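Local coordinates for virulence protein vsdE (Salmonella enterica, PDB 5LQ6) that is a plasmid-encoded effector of Salmonella that acts as a cysteine hydrolase, suppresses host immune responses and contributes to bacterial virulence, at residues 167-172 and 181-186. The protein carries 4 engineered substitutions. Residues are numbered along the deposited sequence; the frame is centred on the assembly and turned at random. Where two conformers were deposited one is given.
Sequences FNAVVI and VQFIDS
Asn168 and Ile184 form an antiparallel hydrogen-bonded pair, and so do Val170 and Gln182. In the first pair, Asn168 N to Ile184 O (2.9 Å) runs nearly along the C=O axis, whereas Ile184 N sits 46° out of the carbonyl plane of Asn168 O. The second pair is closed by Gln182 N to Val170 O (2.8 Å) and Val170 N to Gln182 O. The strands 163-172 and 180-184 make a beta hairpin, with 180-184 at the edge of the four-stranded antiparallel sheet. Asp185 follows the hairpin; its OD2 is hydrogen-bonded to His165 NE2, consistent with the Cys-His-Asp triad of a papain-like (clan CA) hydrolase completed by Cys76. Phe167 CG sits between the backbone N and the carbonyl carbon (chi1 54°), which turns the ring's edge to Phe183. Phe183 CD1 lies in the plane of the Phe167 ring, 3.9 Å from Phe167 CE2. Val181 CG1 lies over the centre of one face of the Phe183 ring, and Phe183 CD1 touches Ala169 CB (3.8 Å). Helix 129-143 packs on Ala169, Val171 and Val181. On the sheet face that carries Asn168, Val170, Gln182 and Ile184, Val170 CG2 meets Ile184 CD1 (3.8 Å). Gln182 bends at chi2 (66°), and its NE2 hydrogen-bonds Phe183 O. Asn168 ND2 hydrogen-bonds Ser80 O in helix 76-89; a water links Asn168 OD1 to Ser186 N.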
ATOM      1  N   PHE A 167      -0.566  -3.731   2.935  1.00 10.37           N
ATOM      2  CA  PHE A 167      -1.757  -2.906   2.971  1.00 10.08           C
ATOM      3  C   PHE A 167      -1.318  -1.444   3.072  1.00  9.80           C
ATOM      4  O   PHE A 167      -0.142  -1.145   2.886  1.00 10.87           O
ATOM      5  CB  PHE A 167      -2.745  -3.358   4.046  1.00 12.25           C
ATOM      6  CG  PHE A 167      -2.157  -3.460   5.438  1.00 11.04           C
ATOM      7  CD1 PHE A 167      -1.393  -4.540   5.779  1.00 13.55           C
ATOM      8  CD2 PHE A 167      -2.342  -2.448   6.374  1.00 11.64           C
ATOM      9  CE1 PHE A 167      -0.863  -4.659   7.052  1.00 13.41           C
ATOM     10  CE2 PHE A 167      -1.799  -2.560   7.642  1.00 13.66           C
ATOM     11  CZ  PHE A 167      -1.045  -3.647   7.964  1.00 13.02           C
ATOM     12  N   ASN A 168      -2.230  -0.547   3.301  1.00 10.13           N
ATOM     13  CA  ASN A 168      -1.963   0.888   3.218  1.00 11.15           C
ATOM     14  C   ASN A 168      -2.379   1.628   4.466  1.00 10.42           C
ATOM     15  O   ASN A 168      -3.156   1.143   5.282  1.00 10.82           O
ATOM     16  CB  ASN A 168      -2.655   1.525   1.998  1.00 11.39           C
ATOM     17  CG  ASN A 168      -2.213   0.914   0.680  1.00 11.53           C
ATOM     18  OD1 ASN A 168      -2.567  -0.212   0.349  1.00 12.53           O
ATOM     19  ND2 ASN A 168      -1.422   1.671  -0.061  1.00 12.12           N
ATOM     20  N   ALA A 169      -1.825   2.816   4.664  1.00 10.33           N
ATOM     21  CA  ALA A 169      -2.230   3.662   5.773  1.00 11.48           C
ATOM     22  C   ALA A 169      -2.158   5.116   5.263  1.00 12.55           C
ATOM     23  O   ALA A 169      -1.173   5.512   4.619  1.00 12.45           O
ATOM     24  CB  ALA A 169      -1.348   3.470   6.967  1.00 13.47           C
ATOM     25  N   VAL A 170      -3.194   5.901   5.556  1.00 11.74           N
ATOM     26  CA  VAL A 170      -3.239   7.301   5.203  1.00 13.03           C
ATOM     27  C   VAL A 170      -3.694   8.110   6.395  1.00 12.49           C
ATOM     28  O   VAL A 170      -4.642   7.743   7.075  1.00 14.63           O
ATOM     29  CB  VAL A 170      -4.155   7.565   4.006  1.00 14.77           C
ATOM     30  CG1 VAL A 170      -4.295   9.039   3.646  1.00 17.73           C
ATOM     31  CG2 VAL A 170      -3.678   6.827   2.748  1.00 15.84           C
ATOM     32  N   VAL A 171      -3.024   9.217   6.625  1.00 11.20           N
ATOM     33  CA  VAL A 171      -3.450  10.178   7.677  1.00 11.35           C
ATOM     34  C   VAL A 171      -4.544  11.063   7.129  1.00 11.08           C
ATOM     35  O   VAL A 171      -4.400  11.695   6.056  1.00 13.60           O
ATOM     36  CB  VAL A 171      -2.250  11.023   8.155  1.00 10.57           C
ATOM     37  CG1 VAL A 171      -2.701  12.051   9.180  1.00 12.13           C
ATOM     38  CG2 VAL A 171      -1.135  10.161   8.695  1.00 11.90           C
ATOM     39  N   ILE A 172      -5.656  11.065   7.838  1.00 11.73           N
ATOM     40  CA  ILE A 172      -6.846  11.847   7.487  0.53 12.55           C
ATOM     41  C   ILE A 172      -6.946  13.019   8.443  1.00 12.59           C
ATOM     42  O   ILE A 172      -6.911  12.821   9.645  1.00 12.54           O
ATOM     43  CB  ILE A 172      -8.140  11.017   7.551  0.53 13.93           C
ATOM     44  CG1 ILE A 172      -8.029   9.792   6.634  0.53 14.86           C
ATOM     45  CG2 ILE A 172      -9.350  11.901   7.195  0.53 14.67           C
ATOM     46  CD1 ILE A 172      -9.277   8.931   6.590  0.53 15.40           C
ATOM     47  N   VAL A 181      -4.811   8.037  11.776  1.00 12.00           N
ATOM     48  CA  VAL A 181      -4.404   7.055  10.762  1.00 10.90           C
ATOM     49  C   VAL A 181      -5.597   6.186  10.362  1.00 11.32           C
ATOM     50  O   VAL A 181      -6.238   5.591  11.209  1.00 13.65           O
ATOM     51  CB  VAL A 181      -3.298   6.141  11.300  1.00 12.41           C
ATOM     52  CG1 VAL A 181      -2.869   5.101  10.278  1.00 13.14           C
ATOM     53  CG2 VAL A 181      -2.112   6.973  11.699  1.00 13.24           C
ATOM     54  N   GLN A 182      -5.889   6.190   9.057  1.00 10.07           N
ATOM     55  CA  GLN A 182      -6.812   5.248   8.493  1.00 10.98           C
ATOM     56  C   GLN A 182      -6.048   4.124   7.803  1.00 10.68           C
ATOM     57  O   GLN A 182      -5.429   4.349   6.766  1.00 11.23           O
ATOM     58  CB  GLN A 182      -7.761   5.918   7.533  1.00 11.92           C
ATOM     59  CG  GLN A 182      -8.791   5.002   6.909  1.00 11.68           C
ATOM     60  CD  GLN A 182      -9.749   4.461   7.928  1.00 12.49           C
ATOM     61  OE1 GLN A 182     -10.500   5.257   8.560  1.00 13.12           O
ATOM     62  NE2 GLN A 182      -9.682   3.165   8.218  1.00 12.58           N
ATOM     63  N   PHE A 183      -6.118   2.936   8.373  1.00 11.57           N
ATOM     64  CA  PHE A 183      -5.640   1.736   7.649  1.00 11.60           C
ATOM     65  C   PHE A 183      -6.582   1.412   6.550  1.00 11.84           C
ATOM     66  O   PHE A 183      -7.815   1.537   6.691  1.00 11.71           O
ATOM     67  CB  PHE A 183      -5.397   0.605   8.624  1.00 12.09           C
ATOM     68  CG  PHE A 183      -4.247   0.868   9.565  1.00 12.72           C
ATOM     69  CD1 PHE A 183      -2.963   0.830   9.113  1.00 13.05           C
ATOM     70  CD2 PHE A 183      -4.448   1.168  10.916  1.00 15.44           C
ATOM     71  CE1 PHE A 183      -1.862   1.054   9.952  1.00 14.38           C
ATOM     72  CE2 PHE A 183      -3.359   1.396  11.737  1.00 16.12           C
ATOM     73  CZ  PHE A 183      -2.080   1.338  11.261  1.00 15.07           C
ATOM     74  N   ILE A 184      -6.011   0.969   5.429  1.00 10.17           N
ATOM     75  CA  ILE A 184      -6.766   0.630   4.220  1.00 10.77           C
ATOM     76  C   ILE A 184      -6.256  -0.728   3.744  1.00 11.63           C
ATOM     77  O   ILE A 184      -5.068  -0.893   3.533  1.00 12.46           O
ATOM     78  CB  ILE A 184      -6.627   1.652   3.100  1.00 12.16           C
ATOM     79  CG1 ILE A 184      -6.931   3.049   3.579  1.00 14.66           C
ATOM     80  CG2 ILE A 184      -7.490   1.267   1.934  1.00 12.66           C
ATOM     81  CD1 ILE A 184      -6.274   4.105   2.742  1.00 16.81           C
ATOM     82  N   ASP A 185      -7.134  -1.695   3.588  1.00 11.10           N
ATOM     83  CA  ASP A 185      -6.733  -3.014   3.061  1.00 11.65           C
ATOM     84  C   ASP A 185      -7.608  -3.294   1.874  1.00 12.02           C
ATOM     85  O   ASP A 185      -8.680  -3.915   2.029  1.00 11.63           O
ATOM     86  CB  ASP A 185      -6.753  -4.104   4.133  1.00 11.87           C
ATOM     87  CG  ASP A 185      -6.102  -5.371   3.690  1.00 14.01           C
ATOM     88  OD1 ASP A 185      -5.921  -5.551   2.475  1.00 13.56           O
ATOM     89  OD2 ASP A 185      -5.723  -6.175   4.565  1.00 14.99           O
ATOM     90  N   SER A 186      -7.179  -2.890   0.673  1.00 11.65           N
ATOM     91  CA  SER A 186      -7.989  -3.040  -0.529  1.00 12.04           C
ATOM     92  C   SER A 186      -8.147  -4.499  -0.915  1.00 13.31           C
ATOM     93  O   SER A 186      -9.093  -4.852  -1.652  1.00 14.80           O
ATOM     94  CB  SER A 186      -7.439  -2.239  -1.672  1.00 13.71           C
ATOM     95  OG  SER A 186      -6.138  -2.712  -2.068  1.00 13.72           O
TER
HETATM   96  O   HOH W   1      -4.500  -2.180   0.048  1.00 11.74           O